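PDB 4CVU: beta-mannosidase from Trichoderma harzianum, which probably removes terminal beta-linked mannose residues from oligosaccharides by hydrolysis, as a fungal beta-mannosidase of glycoside hydrolase family 2. Local coordinates for residues M404-D409 against L918-T923; E412-N417 against G724-L729. All blocks are in the same frame, centred on the assembly; numbering follows the deposited sequence.

Interaction 1 of 2, residues M404-D409 against L918-T923. With NA (sodium ion), chain B.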
ATOM      1  N   MET A 404     -18.675  -6.049 -15.410  1.00 36.02           N
ATOM      2  CA  MET A 404     -19.887  -5.337 -15.818  1.00 36.45           C
ATOM      3  C   MET A 404     -21.140  -6.155 -15.469  1.00 36.58           C
ATOM      4  O   MET A 404     -22.166  -5.596 -15.112  1.00 34.45           O
ATOM      5  CB  MET A 404     -19.857  -4.996 -17.306  1.00 38.35           C
ATOM      6  CG  MET A 404     -18.797  -3.964 -17.661  1.00 38.82           C
ATOM      7  SD  MET A 404     -19.062  -2.389 -16.813  1.00 39.01           S
ATOM      8  CE  MET A 404     -20.798  -2.090 -17.185  1.00 39.02           C
ATOM      9  N   ASN A 405     -21.039  -7.482 -15.509  1.00 35.03           N
ATOM     10  CA  ASN A 405     -22.132  -8.298 -14.997  1.00 36.53           C
ATOM     11  C   ASN A 405     -22.423  -8.065 -13.496  1.00 36.05           C
ATOM     12  O   ASN A 405     -23.598  -7.872 -13.123  1.00 35.45           O
ATOM     13  CB  ASN A 405     -21.922  -9.790 -15.349  1.00 37.69           C
ATOM     14  CG  ASN A 405     -22.479 -10.130 -16.745  1.00 39.55           C
ATOM     15  OD1 ASN A 405     -23.637  -9.868 -17.021  1.00 40.51           O
ATOM     16  ND2 ASN A 405     -21.654 -10.694 -17.608  1.00 40.57           N
ATOM     17  N   ARG A 406     -21.371  -7.990 -12.661  1.00 34.41           N
ATOM     18  CA  ARG A 406     -21.561  -7.671 -11.233  1.00 33.06           C
ATOM     19  C   ARG A 406     -22.212  -6.303 -11.046  1.00 33.04           C
ATOM     20  O   ARG A 406     -23.041  -6.098 -10.164  1.00 31.74           O
ATOM     21  CB  ARG A 406     -20.237  -7.667 -10.487  1.00 34.00           C
ATOM     22  CG  ARG A 406     -19.602  -9.070 -10.400  1.00 34.95           C
ATOM     23  CD  ARG A 406     -18.504  -9.105  -9.354  1.00 33.91           C
ATOM     24  NE  ARG A 406     -17.276  -8.424  -9.723  1.00 34.37           N
ATOM     25  CZ  ARG A 406     -16.255  -9.001 -10.385  1.00 34.97           C
ATOM     26  NH1 ARG A 406     -16.327 -10.230 -10.819  1.00 33.62           N
ATOM     27  NH2 ARG A 406     -15.143  -8.312 -10.623  1.00 35.34           N
ATOM     28  N   LEU A 407     -21.759  -5.338 -11.844  1.00 33.74           N
ATOM     29  CA  LEU A 407     -22.357  -4.000 -11.798  1.00 33.28           C
ATOM     30  C   LEU A 407     -23.836  -4.050 -12.200  1.00 34.82           C
ATOM     31  O   LEU A 407     -24.685  -3.325 -11.609  1.00 35.75           O
ATOM     32  CB  LEU A 407     -21.576  -3.048 -12.697  1.00 33.10           C
ATOM     33  CG  LEU A 407     -22.084  -1.605 -12.760  1.00 32.33           C
ATOM     34  CD1 LEU A 407     -20.885  -0.688 -13.013  1.00 32.29           C
ATOM     35  CD2 LEU A 407     -23.100  -1.400 -13.852  1.00 32.19           C
ATOM     36  N   PHE A 408     -24.167  -4.815 -13.233  1.00 33.84           N
ATOM     37  CA  PHE A 408     -25.594  -4.903 -13.595  1.00 35.53           C
ATOM     38  C   PHE A 408     -26.429  -5.645 -12.552  1.00 35.62           C
ATOM     39  O   PHE A 408     -27.560  -5.245 -12.302  1.00 34.55           O
ATOM     40  CB  PHE A 408     -25.809  -5.436 -15.008  1.00 35.63           C
ATOM     41  CG  PHE A 408     -25.762  -4.356 -16.040  1.00 36.49           C
ATOM     42  CD1 PHE A 408     -26.926  -3.650 -16.379  1.00 36.88           C
ATOM     43  CD2 PHE A 408     -24.563  -4.007 -16.649  1.00 36.62           C
ATOM     44  CE1 PHE A 408     -26.886  -2.667 -17.369  1.00 36.87           C
ATOM     45  CE2 PHE A 408     -24.518  -3.009 -17.607  1.00 37.56           C
ATOM     46  CZ  PHE A 408     -25.685  -2.324 -17.950  1.00 36.82           C
ATOM     47  N   ASP A 409     -25.859  -6.663 -11.907  1.00 33.95           N
ATOM     48  CA  ASP A 409     -26.555  -7.286 -10.780  1.00 34.95           C
ATOM     49  C   ASP A 409     -26.941  -6.223  -9.742  1.00 34.10           C
ATOM     50  O   ASP A 409     -28.017  -6.269  -9.221  1.00 35.45           O
ATOM     51  CB  ASP A 409     -25.707  -8.232  -9.993  1.00 33.75           C
ATOM     52  CG  ASP A 409     -25.308  -9.490 -10.752  1.00 34.59           C
ATOM     53  OD1 ASP A 409     -25.864  -9.883 -11.780  1.00 34.65           O
ATOM     54  OD2 ASP A 409     -24.452 -10.146 -10.216  1.00 36.69           O
ATOM     55  N   LEU A 918     -23.585 -13.747  -3.351  1.00 41.62           N
ATOM     56  CA  LEU A 918     -22.159 -13.965  -3.461  1.00 42.96           C
ATOM     57  C   LEU A 918     -21.794 -13.916  -4.927  1.00 43.35           C
ATOM     58  O   LEU A 918     -22.195 -14.780  -5.683  1.00 45.79           O
ATOM     59  CB  LEU A 918     -21.756 -15.319  -2.860  1.00 43.97           C
ATOM     60  CG  LEU A 918     -20.273 -15.688  -2.872  1.00 45.16           C
ATOM     61  CD1 LEU A 918     -19.479 -14.641  -2.143  1.00 44.70           C
ATOM     62  CD2 LEU A 918     -20.064 -17.045  -2.215  1.00 46.56           C
ATOM     63  N   GLN A 919     -21.039 -12.902  -5.332  1.00 41.97           N
ATOM     64  CA  GLN A 919     -20.588 -12.770  -6.720  1.00 43.15           C
ATOM     65  C   GLN A 919     -19.216 -13.364  -6.913  1.00 45.53           C
ATOM     66  O   GLN A 919     -18.950 -13.972  -7.941  1.00 46.19           O
ATOM     67  CB  GLN A 919     -20.580 -11.334  -7.173  1.00 41.14           C
ATOM     68  CG  GLN A 919     -21.943 -10.713  -7.121  1.00 41.04           C
ATOM     69  CD  GLN A 919     -21.926  -9.247  -7.410  1.00 41.96           C
ATOM     70  OE1 GLN A 919     -21.109  -8.523  -6.859  1.00 43.04           O
ATOM     71  NE2 GLN A 919     -22.819  -8.790  -8.291  1.00 42.39           N
ATOM     72  N   GLN A 920     -18.333 -13.182  -5.933  1.00 44.97           N
ATOM     73  CA  GLN A 920     -17.016 -13.807  -5.996  1.00 46.65           C
ATOM     74  C   GLN A 920     -16.462 -14.003  -4.608  1.00 44.24           C
ATOM     75  O   GLN A 920     -16.601 -13.149  -3.784  1.00 43.21           O
ATOM     76  CB  GLN A 920     -16.039 -12.916  -6.778  1.00 48.63           C
ATOM     77  CG  GLN A 920     -14.612 -13.455  -6.846  1.00 51.04           C
ATOM     78  CD  GLN A 920     -13.673 -12.492  -7.548  1.00 53.67           C
ATOM     79  OE1 GLN A 920     -13.372 -12.677  -8.700  1.00 53.70           O
ATOM     80  NE2 GLN A 920     -13.254 -11.434  -6.855  1.00 54.07           N
ATOM     81  N   ASP A 921     -15.804 -15.128  -4.382  1.00 44.85           N
ATOM     82  CA  ASP A 921     -15.199 -15.416  -3.086  1.00 46.19           C
ATOM     83  C   ASP A 921     -13.752 -15.804  -3.273  1.00 45.49           C
ATOM     84  O   ASP A 921     -13.469 -16.673  -4.053  1.00 47.38           O
ATOM     85  CB  ASP A 921     -15.942 -16.571  -2.421  1.00 45.31           C
ATOM     86  CG  ASP A 921     -15.482 -16.817  -1.002  1.00 45.27           C
ATOM     87  OD1 ASP A 921     -14.754 -15.972  -0.449  1.00 45.20           O
ATOM     88  OD2 ASP A 921     -15.857 -17.852  -0.437  1.00 46.78           O
ATOM     89  N   THR A 922     -12.847 -15.160  -2.557  1.00 46.45           N
ATOM     90  CA  THR A 922     -11.432 -15.557  -2.552  1.00 47.03           C
ATOM     91  C   THR A 922     -11.031 -16.243  -1.238  1.00 48.38           C
ATOM     92  O   THR A 922      -9.904 -16.685  -1.108  1.00 47.96           O
ATOM     93  CB  THR A 922     -10.501 -14.338  -2.729  1.00 47.04           C
ATOM     94  OG1 THR A 922     -10.615 -13.480  -1.600  1.00 46.07           O
ATOM     95  CG2 THR A 922     -10.840 -13.564  -4.005  1.00 47.46           C
ATOM     96  N   THR A 923     -11.952 -16.312  -0.276  1.00 46.47           N
ATOM     97  CA  THR A 923     -11.644 -16.746   1.114  1.00 46.26           C
ATOM     98  C   THR A 923     -11.991 -18.196   1.377  1.00 46.74           C
ATOM     99  O   THR A 923     -11.998 -18.619   2.515  1.00 48.96           O
ATOM    100  CB  THR A 923     -12.484 -15.977   2.124  1.00 45.17           C
ATOM    101  OG1 THR A 923     -13.850 -16.454   2.043  1.00 43.35           O
ATOM    102  CG2 THR A 923     -12.414 -14.468   1.859  1.00 43.53           C
TER
HETATM  103 NA    NA B1027     -24.221 -12.222 -11.022  1.00 30.64          NA
HETATM  104  O   HOH W   1     -18.395 -12.345 -10.988  1.00 52.48           O
HETATM  105  O   HOH W   2     -21.501 -12.794 -10.498  1.00 59.06           O

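Interaction 2 of 2, residues E412-N417 against G724-L729. With CD (cadmium ion), chain T.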
ATOM      1  N   GLU A 412     -29.924  -3.951 -10.970  1.00 36.82           N
ATOM      2  CA  GLU A 412     -31.230  -4.643 -10.850  1.00 37.79           C
ATOM      3  C   GLU A 412     -31.696  -4.701  -9.395  1.00 37.48           C
ATOM      4  O   GLU A 412     -32.870  -4.347  -9.063  1.00 38.11           O
ATOM      5  CB  GLU A 412     -31.136  -6.048 -11.406  1.00 37.24           C
ATOM      6  CG  GLU A 412     -30.753  -6.090 -12.874  1.00 38.39           C
ATOM      7  CD  GLU A 412     -31.357  -7.279 -13.576  1.00 40.84           C
ATOM      8  OE1 GLU A 412     -32.603  -7.287 -13.661  1.00 37.90           O
ATOM      9  OE2 GLU A 412     -30.593  -8.193 -13.995  1.00 40.37           O
ATOM     10  N   SER A 413     -30.750  -5.053  -8.515  1.00 37.11           N
ATOM     11  CA  SER A 413     -31.062  -5.217  -7.108  1.00 36.05           C
ATOM     12  C   SER A 413     -31.543  -3.941  -6.430  1.00 36.59           C
ATOM     13  O   SER A 413     -32.236  -4.010  -5.408  1.00 36.13           O
ATOM     14  CB  SER A 413     -29.880  -5.726  -6.337  1.00 37.59           C
ATOM     15  OG  SER A 413     -30.320  -6.155  -5.059  1.00 38.12           O
ATOM     16  N   GLN A 414     -31.200  -2.812  -6.991  1.00 35.03           N
ATOM     17  CA  GLN A 414     -31.576  -1.519  -6.461  1.00 35.81           C
ATOM     18  C   GLN A 414     -32.908  -1.082  -7.017  1.00 35.49           C
ATOM     19  O   GLN A 414     -33.356  -0.004  -6.745  1.00 37.49           O
ATOM     20  CB  GLN A 414     -30.521  -0.476  -6.816  1.00 35.18           C
ATOM     21  CG  GLN A 414     -29.258  -0.434  -5.962  1.00 34.37           C
ATOM     22  CD  GLN A 414     -28.389   0.755  -6.310  1.00 34.12           C
ATOM     23  OE1 GLN A 414     -27.402   0.600  -6.966  1.00 36.32           O
ATOM     24  NE2 GLN A 414     -28.795   1.960  -5.928  1.00 32.68           N
ATOM     25  N   ASN A 415     -33.540  -1.964  -7.756  1.00 37.12           N
ATOM     26  CA  ASN A 415     -34.800  -1.766  -8.458  1.00 38.46           C
ATOM     27  C   ASN A 415     -34.743  -0.734  -9.595  1.00 37.97           C
ATOM     28  O   ASN A 415     -35.720  -0.065  -9.818  1.00 38.07           O
ATOM     29  CB  ASN A 415     -35.942  -1.395  -7.449  1.00 38.57           C
ATOM     30  CG  ASN A 415     -36.208  -2.486  -6.436  1.00 40.20           C
ATOM     31  OD1 ASN A 415     -36.474  -3.606  -6.786  1.00 39.78           O
ATOM     32  ND2 ASN A 415     -36.081  -2.169  -5.181  1.00 40.10           N
ATOM     33  N   PHE A 416     -33.614  -0.641 -10.305  1.00 34.38           N
ATOM     34  CA  PHE A 416     -33.471   0.263 -11.428  1.00 34.95           C
ATOM     35  C   PHE A 416     -34.301  -0.202 -12.634  1.00 35.71           C
ATOM     36  O   PHE A 416     -34.570  -1.345 -12.772  1.00 36.02           O
ATOM     37  CB  PHE A 416     -31.992   0.373 -11.885  1.00 34.09           C
ATOM     38  CG  PHE A 416     -31.124   1.256 -11.047  1.00 33.37           C
ATOM     39  CD1 PHE A 416     -31.223   1.285  -9.691  1.00 33.78           C
ATOM     40  CD2 PHE A 416     -30.161   1.985 -11.625  1.00 32.58           C
ATOM     41  CE1 PHE A 416     -30.368   2.045  -8.946  1.00 33.55           C
ATOM     42  CE2 PHE A 416     -29.323   2.742 -10.892  1.00 32.35           C
ATOM     43  CZ  PHE A 416     -29.417   2.764  -9.553  1.00 32.72           C
ATOM     44  N   ASN A 417     -34.732   0.703 -13.487  1.00 34.23           N
ATOM     45  CA  ASN A 417     -35.132   0.355 -14.837  1.00 33.93           C
ATOM     46  C   ASN A 417     -34.413   1.179 -15.881  1.00 33.80           C
ATOM     47  O   ASN A 417     -34.617   0.957 -17.075  1.00 34.31           O
ATOM     48  CB  ASN A 417     -36.651   0.409 -15.017  1.00 34.70           C
ATOM     49  CG  ASN A 417     -37.225   1.737 -14.633  1.00 34.06           C
ATOM     50  OD1 ASN A 417     -36.572   2.742 -14.794  1.00 33.49           O
ATOM     51  ND2 ASN A 417     -38.398   1.733 -14.019  1.00 35.65           N
ATOM     52  N   GLY A 724     -16.907  -2.470  -6.780  1.00 37.41           N
ATOM     53  CA  GLY A 724     -18.296  -2.858  -6.727  1.00 38.28           C
ATOM     54  C   GLY A 724     -18.969  -2.785  -5.368  1.00 36.90           C
ATOM     55  O   GLY A 724     -20.177  -2.938  -5.312  1.00 36.98           O
ATOM     56  N   ARG A 725     -18.201  -2.543  -4.286  1.00 36.16           N
ATOM     57  CA  ARG A 725     -18.709  -2.619  -2.916  1.00 34.87           C
ATOM     58  C   ARG A 725     -19.785  -1.555  -2.792  1.00 33.85           C
ATOM     59  O   ARG A 725     -19.566  -0.468  -3.222  1.00 33.94           O
ATOM     60  CB  ARG A 725     -17.613  -2.235  -1.893  1.00 35.46           C
ATOM     61  CG  ARG A 725     -18.114  -2.227  -0.437  1.00 35.30           C
ATOM     62  CD  ARG A 725     -17.067  -1.883   0.591  1.00 35.02           C
ATOM     63  NE  ARG A 725     -16.156  -3.012   0.781  1.00 35.91           N
ATOM     64  CZ  ARG A 725     -16.263  -3.972   1.714  1.00 37.25           C
ATOM     65  NH1 ARG A 725     -17.240  -3.969   2.607  1.00 37.35           N
ATOM     66  NH2 ARG A 725     -15.359  -4.974   1.740  1.00 37.79           N
ATOM     67  N   TRP A 726     -20.873  -1.910  -2.159  1.00 34.74           N
ATOM     68  CA  TRP A 726     -21.974  -1.003  -1.837  1.00 35.39           C
ATOM     69  C   TRP A 726     -21.648  -0.069  -0.666  1.00 36.15           C
ATOM     70  O   TRP A 726     -21.289  -0.507   0.409  1.00 37.16           O
ATOM     71  CB  TRP A 726     -23.190  -1.831  -1.511  1.00 35.41           C
ATOM     72  CG  TRP A 726     -23.822  -2.462  -2.690  1.00 35.13           C
ATOM     73  CD1 TRP A 726     -23.209  -2.924  -3.775  1.00 35.78           C
ATOM     74  CD2 TRP A 726     -25.224  -2.645  -2.913  1.00 35.80           C
ATOM     75  NE1 TRP A 726     -24.117  -3.437  -4.674  1.00 36.28           N
ATOM     76  CE2 TRP A 726     -25.365  -3.281  -4.164  1.00 35.23           C
ATOM     77  CE3 TRP A 726     -26.363  -2.399  -2.153  1.00 34.20           C
ATOM     78  CZ2 TRP A 726     -26.594  -3.612  -4.697  1.00 36.07           C
ATOM     79  CZ3 TRP A 726     -27.588  -2.751  -2.671  1.00 35.86           C
ATOM     80  CH2 TRP A 726     -27.694  -3.327  -3.957  1.00 35.45           C
ATOM     81  N   LYS A 727     -21.852   1.224  -0.879  1.00 37.97           N
ATOM     82  CA  LYS A 727     -21.968   2.184   0.189  1.00 38.73           C
ATOM     83  C   LYS A 727     -23.304   1.951   0.873  1.00 39.58           C
ATOM     84  O   LYS A 727     -24.021   1.005   0.540  1.00 40.20           O
ATOM     85  CB  LYS A 727     -21.912   3.626  -0.349  1.00 38.13           C
ATOM     86  CG  LYS A 727     -20.601   3.992  -1.038  1.00 39.05           C
ATOM     87  CD  LYS A 727     -20.435   5.506  -1.161  1.00 39.00           C
ATOM     88  CE  LYS A 727     -19.170   5.849  -1.955  1.00 40.92           C
ATOM     89  NZ  LYS A 727     -18.948   7.287  -2.293  1.00 41.17           N
ATOM     90  N   VAL A 728     -23.624   2.828   1.830  1.00 38.85           N
ATOM     91  CA  VAL A 728     -24.923   2.860   2.453  1.00 37.93           C
ATOM     92  C   VAL A 728     -25.990   3.265   1.421  1.00 36.36           C
ATOM     93  O   VAL A 728     -27.081   2.724   1.459  1.00 35.35           O
ATOM     94  CB  VAL A 728     -24.983   3.798   3.675  1.00 38.22           C
ATOM     95  CG1 VAL A 728     -26.372   3.855   4.291  1.00 37.54           C
ATOM     96  CG2 VAL A 728     -24.010   3.338   4.741  1.00 39.49           C
ATOM     97  N   LEU A 729     -25.657   4.169   0.495  1.00 34.01           N
ATOM     98  CA  LEU A 729     -26.629   4.710  -0.476  1.00 34.20           C
ATOM     99  C   LEU A 729     -27.495   3.685  -1.245  1.00 32.02           C
ATOM    100  O   LEU A 729     -28.703   3.781  -1.282  1.00 31.37           O
ATOM    101  CB  LEU A 729     -25.932   5.616  -1.485  1.00 34.76           C
ATOM    102  CG  LEU A 729     -26.766   6.090  -2.677  1.00 34.19           C
ATOM    103  CD1 LEU A 729     -27.986   6.891  -2.223  1.00 33.67           C
ATOM    104  CD2 LEU A 729     -25.841   6.935  -3.523  1.00 34.88           C
TER
HETATM  105 CD    CD T1015     -33.588  -9.591 -13.887  1.00 51.19          CD
HETATM  106  O   HOH W   3     -31.850 -10.594 -14.659  1.00 42.05           O
HETATM  107  O   HOH W   4     -35.574  -8.799 -12.995  1.00 33.84           O

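Interaction 1 of 2, residues M404-D409 against L918-T923
A single amide nitrogen, NE2 of Gln919, is shared between two acceptors on helix 401-413, and one of them, the Asp409 carboxylate, also holds a sodium ion. The shorter bond runs from Gln919 NE2 to Asp409 OD2 at 2.9 Å and reaches the lone pair turned away from OD1. The same oxygen, Asp409 OD2, binds the sodium at 2.2 Å, with OD1 a longer ligand at 3.0 Å and a water completing the ligands seen here. The second N-H of the amide goes to the backbone O of Arg406, 3.3 Å from Gln919 NE2. It meets that oxygen well off the C=O direction, at 103°, yet in the carbonyl plane. Both acceptors lie close to the amide plane, so the two bonds fix the rotation of the flat group. An extended chain beyond CG (chi2 173°) carries the amide from the strand to the helix, a span that suits glutamine. Arg406 lies across it: its CD is 3.7 Å from Gln919 CB, and its guanidinium is turned 70° from the amide, with NH1 giving an in-plane bond to a water. Arg439 donates to Asp409 OD1 and would help balance the carboxylate charge. A leucine in place of Gln919 would probably leave Asp409 OD2 and the Arg406 carbonyl without their shared donor. Gln919 and Gln920 both face Leu896 in a classic beta bulge near the end of strand 911-921, where the C-terminal Ig-fold domain meets helix 401-413 at the surface.

Interaction 2 of 2, residues E412-N417 against G724-L729
Trp726 rests CH2 of its six-membered ring against Ser413 and Gln414 at the end of helix 401-413; this is the packed part of the contact. Gln414 CG lies 3.9 Å from Trp726 CH2, and Ser413 OG stands 4.0 Å from the same carbon. Both approach the ring obliquely, and no hydrogen bond crosses between the segments, so the fit rests on van der Waals contact. The Gln414 chain and the indole run past one another with opposite headings, their amide and ring planes 60° apart. The Gln414 chain suits the place because its methylene touches the ring while its amide travels on: NE2 donates to Ser733 and Tyr705. Ser413 is small enough to let the indole close in. Its OG, swung opposite the backbone N (chi1 -167°), lies beside Trp726 and is hydrogen-bonded to Arg734. Trp726 NE1 in turn bonds to Ser410 OG, which helps hold the indole against the helix. The helix stops here in a Schellman motif: Asn415, with positive phi, is the C-prime residue, its N bonded to Glu412 O at 2.8 Å, and Phe416 N returns to Val411 O. The chain can then turn into strand 418-421, which completes a beta-alpha-beta unit with helix 401-413 and the parallel strand 380-389, consistent with the (beta/alpha)8 barrel of family 2 glycoside hydrolases. Away from the indole, Glu412 makes no contact with 724-729 and belongs to a watery, ionic side. Its OE1 binds a cadmium ion at 2.5 Å, whose other ligands here are two waters; one of them donates to Glu412 OE2 at 2.8 Å. Arg439 forms a salt bridge with OE2, and Arg316 donates to OE1.

Overall arrangement
Interactions 1 and 2 use successive parts of helix 401-413, and their centres lie 13 Å apart. The first joins the helix to the C-terminal Ig-fold domain at the surface; the second, closer to the centre of the chain, joins its end to the loop leading into helix 729-736. Two residues tie them together: Ser410, between the two helical segments, bonds through OG to Trp726 and, weakly, to Arg406 O, and Arg439 of helix 430-439 serves both Asp409 and Glu412. Asp409 binds sodium and Glu412 binds cadmium; the side chain of Ser413 lies about 10 Å from the sodium held by Asp409, and that of Arg406 about 7 Å from a further cadmium ion.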